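Alpha-rhamnosidase (Dictyoglomus thermophilum, PDB 6I60) probably hydrolyses terminal non-reducing alpha-L-rhamnose residues of alpha-L-rhamnosides, as a glycoside hydrolase. Local coordinates at residues C614-V619 / T788-G793; W804-K809 / G814-N819; Y755-G760 / R765-V770. All coordinates share one frame; numbering follows the deposited sequence.

Contact 1 of 3, residues C614-V619 / T788-G793; sequences CQPGTV and TYPSFG
Y789 brings the tip of its side chain, CZ and OH, to P616 and G617, where the turn Q615–T618 comes up against the loop T788–S791. Start at the CB of Y789: CG stands anti to the backbone N (chi1 173°), which sends the ring out from its own backbone toward the turn. On the way, one ring face is taken by the next residue, P790, whose CB lies 3.4 Å above the ring plane and over its centre. The peptide bond between the two is cis, and this is the packing expected of an aromatic residue followed by a cis-proline. Further out, CZ of Y789 comes to 4.1 Å from CB of P616, which meets the ring obliquely. At the tip, the OH of Y789 lies 3.4 Å from CB of P616. It is also close to the backbone N of G617, but the angle is too poor for a hydrogen bond; this hydroxyl's polar partner is E808, whose OE2 probably also accepts the N-H of G617, though the separation is doubtfully short.

The two prolines cross at about a right angle, CB of P616 lying 3.8 Å from CG of P790. P616 and G617 are the central residues of a type II beta turn, and the positive phi of G617 suits its third position. The prolines are buried, whereas G617 is exposed. Within the fold, the turn belongs to the loop joining helix 586-599 to helix 626-648, and the cis-proline loop leads straight into helix 792-797, where S791 serves as N-cap with its OG toward the N of Y794.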
loop_
_atom_site.group_PDB
_atom_site.type_symbol
_atom_site.label_atom_id
_atom_site.label_comp_id
_atom_site.label_asym_id
_atom_site.label_seq_id
_atom_site.Cartn_x
_atom_site.Cartn_y
_atom_site.Cartn_z
ATOM N N CYS A 614 8.102 3.456 20.827
ATOM C CA CYS A 614 9.461 2.962 20.603
ATOM C C CYS A 614 10.457 4.105 20.392
ATOM O O CYS A 614 11.092 4.232 19.343
ATOM C CB CYS A 614 9.495 1.976 19.433
ATOM S SG CYS A 614 8.632 0.437 19.779
ATOM N N GLN A 615 10.585 4.938 21.420
ATOM C CA GLN A 615 11.700 5.862 21.487
ATOM C C GLN A 615 12.970 5.079 21.817
ATOM O O GLN A 615 12.898 3.950 22.307
ATOM C CB GLN A 615 11.437 6.938 22.539
ATOM C CG GLN A 615 10.078 7.610 22.420
ATOM C CD GLN A 615 9.880 8.717 23.442
ATOM O OE1 GLN A 615 10.365 8.631 24.571
ATOM N NE2 GLN A 615 9.166 9.765 23.047
ATOM N N PRO A 616 14.145 5.643 21.534
ATOM C CA PRO A 616 15.395 4.915 21.807
ATOM C C PRO A 616 15.492 4.485 23.264
ATOM O O PRO A 616 15.431 5.307 24.182
ATOM C CB PRO A 616 16.481 5.933 21.440
ATOM C CG PRO A 616 15.842 6.798 20.423
ATOM C CD PRO A 616 14.394 6.905 20.812
ATOM N N GLY A 617 15.630 3.177 23.466
ATOM C CA GLY A 617 15.805 2.634 24.798
ATOM C C GLY A 617 14.529 2.448 25.583
ATOM O O GLY A 617 14.566 2.452 26.817
ATOM N N THR A 618 13.399 2.272 24.906
ATOM C CA THR A 618 12.114 2.161 25.582
ATOM C C THR A 618 11.082 1.631 24.596
ATOM O O THR A 618 11.325 1.555 23.388
ATOM C CB THR A 618 11.663 3.510 26.150
ATOM O OG1 THR A 618 10.638 3.302 27.129
ATOM C CG2 THR A 618 11.122 4.389 25.033
ATOM N N VAL A 619 9.927 1.260 25.137
ATOM C CA VAL A 619 8.742 0.936 24.353
ATOM C C VAL A 619 7.645 1.972 24.573
ATOM O O VAL A 619 7.123 2.552 23.620
ATOM C CB VAL A 619 8.237 -0.488 24.677
ATOM C CG1 VAL A 619 6.816 -0.670 24.200
ATOM C CG2 VAL A 619 9.145 -1.533 24.047
ATOM N N THR A 788 25.901 5.376 13.968
ATOM C CA THR A 788 25.933 4.862 15.327
ATOM C C THR A 788 24.538 4.908 15.936
ATOM O O THR A 788 23.613 5.516 15.392
ATOM C CB THR A 788 26.915 5.666 16.182
ATOM O OG1 THR A 788 26.711 7.065 15.948
ATOM C CG2 THR A 788 28.347 5.303 15.824
ATOM N N TYR A 789 24.398 4.256 17.086
ATOM C CA TYR A 789 23.109 4.219 17.764
ATOM C C TYR A 789 22.784 5.590 18.356
ATOM O O TYR A 789 23.667 6.251 18.917
ATOM C CB TYR A 789 23.112 3.160 18.869
ATOM C CG TYR A 789 21.861 3.167 19.724
ATOM C CD1 TYR A 789 21.770 3.970 20.856
ATOM C CD2 TYR A 789 20.772 2.372 19.398
ATOM C CE1 TYR A 789 20.633 3.987 21.628
ATOM C CE2 TYR A 789 19.631 2.377 20.169
ATOM C CZ TYR A 789 19.567 3.186 21.283
ATOM O OH TYR A 789 18.429 3.195 22.056
ATOM N N PRO A 790 21.524 6.049 18.253
ATOM C CA PRO A 790 20.452 5.408 17.486
ATOM C C PRO A 790 20.172 6.111 16.154
ATOM O O PRO A 790 19.926 7.320 16.132
ATOM C CB PRO A 790 19.247 5.521 18.423
ATOM C CG PRO A 790 19.537 6.738 19.286
ATOM C CD PRO A 790 20.997 7.111 19.126
ATOM N N SER A 791 20.202 5.360 15.057
ATOM C CA SER A 791 20.001 5.946 13.738
ATOM C C SER A 791 19.630 4.845 12.756
ATOM O O SER A 791 19.706 3.653 13.065
ATOM C CB SER A 791 21.251 6.694 13.268
ATOM O OG SER A 791 22.316 5.789 13.043
ATOM N N PHE A 792 19.223 5.267 11.557
ATOM C CA PHE A 792 18.939 4.307 10.497
ATOM C C PHE A 792 20.219 3.700 9.944
ATOM O O PHE A 792 20.212 2.548 9.494
ATOM C CB PHE A 792 18.137 4.976 9.380
ATOM C CG PHE A 792 16.796 5.477 9.823
ATOM C CD1 PHE A 792 15.686 4.653 9.778
ATOM C CD2 PHE A 792 16.647 6.768 10.302
ATOM C CE1 PHE A 792 14.453 5.108 10.195
ATOM C CE2 PHE A 792 15.417 7.228 10.721
ATOM C CZ PHE A 792 14.319 6.395 10.669
ATOM N N GLY A 793 21.320 4.454 9.970
ATOM C CA GLY A 793 22.595 3.903 9.548
ATOM C C GLY A 793 23.083 2.792 10.452
ATOM O O GLY A 793 23.717 1.842 9.984
#

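Contact 2 of 3, residues W804-K809 / G814-N819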
loop_
_atom_site.group_PDB
_atom_site.type_symbol
_atom_site.label_atom_id
_atom_site.label_comp_id
_atom_site.label_asym_id
_atom_site.label_seq_id
_atom_site.Cartn_x
_atom_site.Cartn_y
_atom_site.Cartn_z
ATOM N N TRP A 804 14.044 -1.913 11.096
ATOM C CA TRP A 804 13.764 -2.603 12.345
ATOM C C TRP A 804 12.550 -2.003 13.043
ATOM O O TRP A 804 12.145 -0.867 12.783
ATOM C CB TRP A 804 14.965 -2.532 13.287
ATOM C CG TRP A 804 16.147 -3.311 12.828
ATOM C CD1 TRP A 804 16.181 -4.246 11.838
ATOM C CD2 TRP A 804 17.480 -3.219 13.342
ATOM N NE1 TRP A 804 17.453 -4.745 11.704
ATOM C CE2 TRP A 804 18.271 -4.131 12.616
ATOM C CE3 TRP A 804 18.082 -2.454 14.347
ATOM C CZ2 TRP A 804 19.632 -4.299 12.861
ATOM C CZ3 TRP A 804 19.433 -2.623 14.589
ATOM C CH2 TRP A 804 20.193 -3.539 13.850
ATOM N N GLU A 805 11.976 -2.791 13.952
ATOM C CA GLU A 805 10.918 -2.289 14.818
ATOM C C GLU A 805 11.469 -1.380 15.909
ATOM O O GLU A 805 10.815 -0.402 16.286
ATOM C CB GLU A 805 10.153 -3.462 15.436
ATOM C CG GLU A 805 9.092 -3.070 16.449
ATOM C CD GLU A 805 8.243 -4.248 16.884
ATOM O OE1 GLU A 805 8.645 -5.400 16.620
ATOM O OE2 GLU A 805 7.172 -4.022 17.487
ATOM N N ARG A 806 12.667 -1.673 16.410
ATOM C CA ARG A 806 13.287 -0.908 17.481
ATOM C C ARG A 806 14.655 -0.402 17.043
ATOM O O ARG A 806 15.304 -0.990 16.172
ATOM C CB ARG A 806 13.432 -1.754 18.748
ATOM C CG ARG A 806 12.347 -2.804 18.909
ATOM C CD ARG A 806 11.170 -2.251 19.687
ATOM N NE ARG A 806 11.616 -1.470 20.835
ATOM C CZ ARG A 806 11.912 -1.991 22.021
ATOM N NH1 ARG A 806 11.801 -3.297 22.224
ATOM N NH2 ARG A 806 12.317 -1.202 23.006
ATOM N N TRP A 807 15.087 0.703 17.660
ATOM C CA TRP A 807 16.404 1.251 17.356
ATOM C C TRP A 807 17.512 0.301 17.796
ATOM O O TRP A 807 18.529 0.163 17.108
ATOM C CB TRP A 807 16.573 2.614 18.025
ATOM C CG TRP A 807 15.615 3.668 17.546
ATOM C CD1 TRP A 807 14.550 4.181 18.230
ATOM C CD2 TRP A 807 15.645 4.349 16.285
ATOM N NE1 TRP A 807 13.913 5.133 17.471
ATOM C CE2 TRP A 807 14.565 5.255 16.273
ATOM C CE3 TRP A 807 16.478 4.278 15.163
ATOM C CZ2 TRP A 807 14.295 6.083 15.185
ATOM C CZ3 TRP A 807 16.209 5.102 14.082
ATOM C CH2 TRP A 807 15.126 5.992 14.101
ATOM N N GLU A 808 17.330 -0.360 18.934
ATOM C CA GLU A 808 18.344 -1.260 19.465
ATOM C C GLU A 808 18.354 -2.572 18.695
ATOM O O GLU A 808 17.309 -3.062 18.259
ATOM C CB GLU A 808 18.091 -1.532 20.947
ATOM C CG GLU A 808 18.019 -0.280 21.805
ATOM C CD GLU A 808 16.623 0.317 21.861
ATOM O OE1 GLU A 808 15.639 -0.448 21.780
ATOM O OE2 GLU A 808 16.512 1.554 21.984
ATOM N N LYS A 809 19.546 -3.141 18.528
ATOM C CA LYS A 809 19.679 -4.452 17.905
ATOM C C LYS A 809 19.177 -5.516 18.873
ATOM O O LYS A 809 19.807 -5.775 19.904
ATOM C CB LYS A 809 21.131 -4.707 17.510
ATOM C CG LYS A 809 21.416 -6.139 17.094
ATOM C CD LYS A 809 22.209 -6.190 15.800
ATOM C CE LYS A 809 22.920 -7.525 15.646
ATOM N NZ LYS A 809 23.715 -7.577 14.388
ATOM N N GLY A 814 9.650 -11.375 21.601
ATOM C CA GLY A 814 9.160 -10.058 21.944
ATOM C C GLY A 814 9.331 -9.087 20.794
ATOM O O GLY A 814 9.837 -9.417 19.718
ATOM N N MET A 815 8.898 -7.851 21.036
ATOM C CA MET A 815 8.888 -6.829 19.996
ATOM C C MET A 815 10.288 -6.545 19.465
ATOM O O MET A 815 10.862 -5.490 19.746
ATOM C CB MET A 815 8.256 -5.544 20.526
ATOM C CG MET A 815 6.781 -5.413 20.208
ATOM S SD MET A 815 6.069 -3.898 20.866
ATOM C CE MET A 815 7.484 -2.803 20.836
ATOM N N ASN A 816 10.838 -7.480 18.684
ATOM C CA ASN A 816 12.192 -7.380 18.153
ATOM C C ASN A 816 12.219 -7.639 16.650
ATOM O O ASN A 816 13.230 -8.106 16.119
ATOM C CB ASN A 816 13.136 -8.359 18.858
ATOM C CG ASN A 816 13.209 -8.138 20.357
ATOM O OD1 ASN A 816 12.971 -7.036 20.851
ATOM N ND2 ASN A 816 13.561 -9.190 21.089
ATOM N N SER A 817 11.122 -7.354 15.953
ATOM C CA SER A 817 11.032 -7.703 14.541
ATOM C C SER A 817 11.979 -6.852 13.703
ATOM O O SER A 817 12.281 -5.702 14.035
ATOM C CB SER A 817 9.603 -7.535 14.033
ATOM O OG SER A 817 9.581 -7.421 12.620
ATOM N N HIS A 818 12.442 -7.434 12.595
ATOM C CA HIS A 818 13.445 -6.816 11.736
ATOM C C HIS A 818 12.894 -6.431 10.367
ATOM O O HIS A 818 13.664 -6.306 9.409
ATOM C CB HIS A 818 14.644 -7.751 11.576
ATOM C CG HIS A 818 15.616 -7.689 12.712
ATOM N ND1 HIS A 818 16.969 -7.504 12.525
ATOM C CD2 HIS A 818 15.430 -7.787 14.050
ATOM C CE1 HIS A 818 17.575 -7.491 13.699
ATOM N NE2 HIS A 818 16.664 -7.660 14.641
ATOM N N ASN A 819 11.585 -6.243 10.250
ATOM C CA ASN A 819 10.982 -5.827 8.989
ATOM C C ASN A 819 9.736 -4.992 9.279
ATOM O O ASN A 819 8.617 -5.327 8.898
ATOM C CB ASN A 819 10.664 -7.037 8.113
ATOM C CG ASN A 819 10.491 -6.666 6.650
ATOM O OD1 ASN A 819 10.428 -5.487 6.298
ATOM N ND2 ASN A 819 10.413 -7.674 5.789
#
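W804 and E805 run antiparallel to H818 and S817, with CA atoms of W804 and H818 4.3 Å apart and a backbone bond from E805 N to S817 O (2.9 Å, 162°), though neither segment is a regular strand. E805 reaches across with an extended chain, CG anti to the backbone N (chi1 175°), and its OE1 offers the lone pair that faces away from the other oxygen to S817 N at 3.2 Å. The M815 side chain crosses that of E805 at about a right angle, its CG, SD and CE all near OE2, with CE of M815 3.6 Å from OE2 of E805.

R806, bent at chi2 and chi3, turns the edge of its guanidinium to the carbonyl of M815; the bond from NH1 to M815 O is straight but weak at 3.4 Å. At the other end W804 and H818 lie side by side, pointing the same way. CE1 of H818 sits 3.3 Å above the indole plane, toward the rim, with the ring planes at 50°, so this is an oblique pair. NE2 of H818 is held by L810 O.

A bound triethylene glycol, probably from the crystallisation liquor, lies about 3 Å from the E805 side chain at the nearest atoms and may mark a pocket. The chemistry points to a firmly positioned E805: its OE1 is gripped by S817 N and by a salt bridge to R500, which together should limit rotation of the carboxylate.

Contact 3 of 3, residues Y755-G760 / R765-V770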
loop_
_atom_site.group_PDB
_atom_site.type_symbol
_atom_site.label_atom_id
_atom_site.label_comp_id
_atom_site.label_asym_id
_atom_site.label_seq_id
_atom_site.Cartn_x
_atom_site.Cartn_y
_atom_site.Cartn_z
ATOM N N TYR A 755 23.531 14.896 17.446
ATOM C CA TYR A 755 22.867 14.630 16.168
ATOM C C TYR A 755 22.333 13.195 16.109
ATOM O O TYR A 755 22.704 12.397 15.248
ATOM C CB TYR A 755 23.806 14.916 14.992
ATOM C CG TYR A 755 24.305 16.339 14.933
ATOM C CD1 TYR A 755 25.473 16.711 15.579
ATOM C CD2 TYR A 755 23.611 17.309 14.223
ATOM C CE1 TYR A 755 25.936 18.010 15.523
ATOM C CE2 TYR A 755 24.065 18.609 14.161
ATOM C CZ TYR A 755 25.228 18.955 14.812
ATOM O OH TYR A 755 25.683 20.252 14.751
ATOM N N HIS A 756 21.444 12.881 17.046
ATOM C CA HIS A 756 20.823 11.568 17.100
ATOM C C HIS A 756 19.354 11.723 17.460
ATOM O O HIS A 756 18.976 12.613 18.225
ATOM C CB HIS A 756 21.522 10.651 18.112
ATOM C CG HIS A 756 22.797 10.051 17.606
ATOM N ND1 HIS A 756 24.019 10.671 17.748
ATOM C CD2 HIS A 756 23.039 8.886 16.960
ATOM C CE1 HIS A 756 24.960 9.914 17.211
ATOM N NE2 HIS A 756 24.392 8.824 16.727
ATOM N N LEU A 757 18.529 10.844 16.896
ATOM C CA LEU A 757 17.097 10.882 17.154
ATOM C C LEU A 757 16.788 10.359 18.551
ATOM O O LEU A 757 17.297 9.312 18.962
ATOM C CB LEU A 757 16.350 10.055 16.109
ATOM C CG LEU A 757 16.300 10.613 14.687
ATOM C CD1 LEU A 757 15.743 9.578 13.731
ATOM C CD2 LEU A 757 15.471 11.882 14.645
ATOM N N ASP A 758 15.956 11.094 19.281
ATOM C CA ASP A 758 15.423 10.672 20.572
ATOM C C ASP A 758 13.905 10.574 20.500
ATOM O O ASP A 758 13.189 10.905 21.449
ATOM C CB ASP A 758 15.860 11.629 21.682
ATOM C CG ASP A 758 15.749 11.014 23.068
ATOM O OD1 ASP A 758 15.730 9.769 23.177
ATOM O OD2 ASP A 758 15.683 11.779 24.054
ATOM N N THR A 759 13.397 10.112 19.359
ATOM C CA THR A 759 11.976 10.166 19.051
ATOM C C THR A 759 11.477 8.798 18.614
ATOM O O THR A 759 12.216 8.005 18.024
ATOM C CB THR A 759 11.689 11.189 17.945
ATOM O OG1 THR A 759 12.511 10.906 16.805
ATOM C CG2 THR A 759 11.978 12.600 18.433
ATOM N N GLY A 760 10.206 8.534 18.901
ATOM C CA GLY A 760 9.557 7.311 18.479
ATOM C C GLY A 760 9.058 7.399 17.051
ATOM O O GLY A 760 9.524 8.209 16.246
ATOM N N ARG A 765 8.480 11.078 12.218
ATOM C CA ARG A 765 7.822 11.481 10.983
ATOM C C ARG A 765 7.789 12.996 10.807
ATOM O O ARG A 765 7.670 13.474 9.672
ATOM C CB ARG A 765 6.399 10.913 10.951
ATOM C CG ARG A 765 5.684 11.051 9.616
ATOM C CD ARG A 765 4.457 11.937 9.746
ATOM N NE ARG A 765 3.895 12.306 8.450
ATOM C CZ ARG A 765 4.279 13.364 7.743
ATOM N NH1 ARG A 765 5.234 14.161 8.202
ATOM N NH2 ARG A 765 3.708 13.624 6.575
ATOM N N TYR A 766 7.908 13.764 11.894
ATOM C CA TYR A 766 7.807 15.215 11.824
ATOM C C TYR A 766 9.113 15.948 12.096
ATOM O O TYR A 766 9.218 17.126 11.743
ATOM C CB TYR A 766 6.754 15.728 12.820
ATOM C CG TYR A 766 5.385 15.103 12.674
ATOM C CD1 TYR A 766 4.575 15.402 11.585
ATOM C CD2 TYR A 766 4.896 14.223 13.631
ATOM C CE1 TYR A 766 3.319 14.836 11.451
ATOM C CE2 TYR A 766 3.641 13.653 13.506
ATOM C CZ TYR A 766 2.857 13.962 12.415
ATOM O OH TYR A 766 1.609 13.396 12.286
ATOM N N ILE A 767 10.103 15.292 12.706
ATOM C CA ILE A 767 11.284 16.011 13.176
ATOM C C ILE A 767 12.111 16.534 12.005
ATOM O O ILE A 767 12.641 17.649 12.058
ATOM C CB ILE A 767 12.121 15.118 14.111
ATOM C CG1 ILE A 767 13.363 15.869 14.595
ATOM C CG2 ILE A 767 12.507 13.821 13.419
ATOM C CD1 ILE A 767 13.781 15.512 16.003
ATOM N N PHE A 768 12.229 15.752 10.928
ATOM C CA PHE A 768 13.056 16.185 9.806
ATOM C C PHE A 768 12.436 17.378 9.090
ATOM O O PHE A 768 13.152 18.290 8.660
ATOM C CB PHE A 768 13.272 15.027 8.833
ATOM C CG PHE A 768 14.073 13.901 9.408
ATOM C CD1 PHE A 768 15.452 13.979 9.474
ATOM C CD2 PHE A 768 13.446 12.766 9.892
ATOM C CE1 PHE A 768 16.193 12.944 10.009
ATOM C CE2 PHE A 768 14.181 11.728 10.427
ATOM C CZ PHE A 768 15.557 11.817 10.485
ATOM N N ASP A 769 11.108 17.389 8.954
ATOM C CA ASP A 769 10.440 18.514 8.309
ATOM C C ASP A 769 10.461 19.763 9.184
ATOM O O ASP A 769 10.488 20.881 8.661
ATOM C CB ASP A 769 9.002 18.137 7.955
ATOM C CG ASP A 769 8.925 17.162 6.794
ATOM O OD1 ASP A 769 9.638 17.370 5.790
ATOM O OD2 ASP A 769 8.147 16.187 6.884
ATOM N N VAL A 770 10.451 19.597 10.508
ATOM C CA VAL A 770 10.464 20.753 11.400
ATOM C C VAL A 770 11.787 21.503 11.279
ATOM O O VAL A 770 11.810 22.730 11.123
ATOM C CB VAL A 770 10.189 20.320 12.853
ATOM C CG1 VAL A 770 10.713 21.364 13.827
ATOM C CG2 VAL A 770 8.699 20.095 13.070
#
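L757 inserts its two methyl groups against I767 and F768, tying a connecting loop to the helix that follows it in the (alpha/alpha)6 barrel, the six-hairpin glycosidase fold of this catalytic domain. The loop joins helix 738-750 to helix 761-773, and residues 755-760 fold back on the second of these. On that helix, the backbone N atoms of Y766 and D769 lack the usual bond to the preceding turn, marking a kink, but V770 N is bonded to Y766 O at 3.0 Å. No hydrogen bond crosses; the contact is apolar.

The tight part is centred on L757. Its CG lies beside the backbone N and anti to the carbonyl carbon (chi1 -70°), which aims the branch at the helix, and the two methyls then divide the work. CD2 of L757 meets CG2 of I767 at 3.7 Å. CD1 of L757 comes obliquely to the far end of the phenyl ring of F768, 3.9 Å from CZ, with the two side chains crossing at about a right angle. I783 of helix 777-784 touches both L757 and F768, so a further helix packs on this cluster.

The looser part lies two residues further along the loop, at T759. Between the two, D758 is partly exposed; its side chain starts away from the helix and its carboxylate pairs with K622. The hydroxyl of T759 has its main polar partner in T764, and T759 touches the helix with its methyl alone. I767 bridges the two parts with different branches: CG2 serves L757, while CD1 of I767 lies 4.2 Å from CG2 of T759.

In the fold
All three contacts lie on one side of the chain's centre within the six-hairpin domain. Contact 1 is the hub, its centre about 10 Å from that of contact 2 and about 11 Å from that of contact 3; the latter two centres are about 18 Å apart. E808, in segment 804-809, probably bonds Y789 of contact 1 (OE2 to OH, 2.5 Å). Toward contact 3, H756, in segment 755-760, probably bonds T788 (NE2 to OG1, 3.0 Å). W807 joins contacts 2 and 3, its CH2 lying 3.7 Å from CD1 of L757. A 2-(2-ethoxyethoxy)ethanol site at Y656, E659 and L660 involves none of these segments.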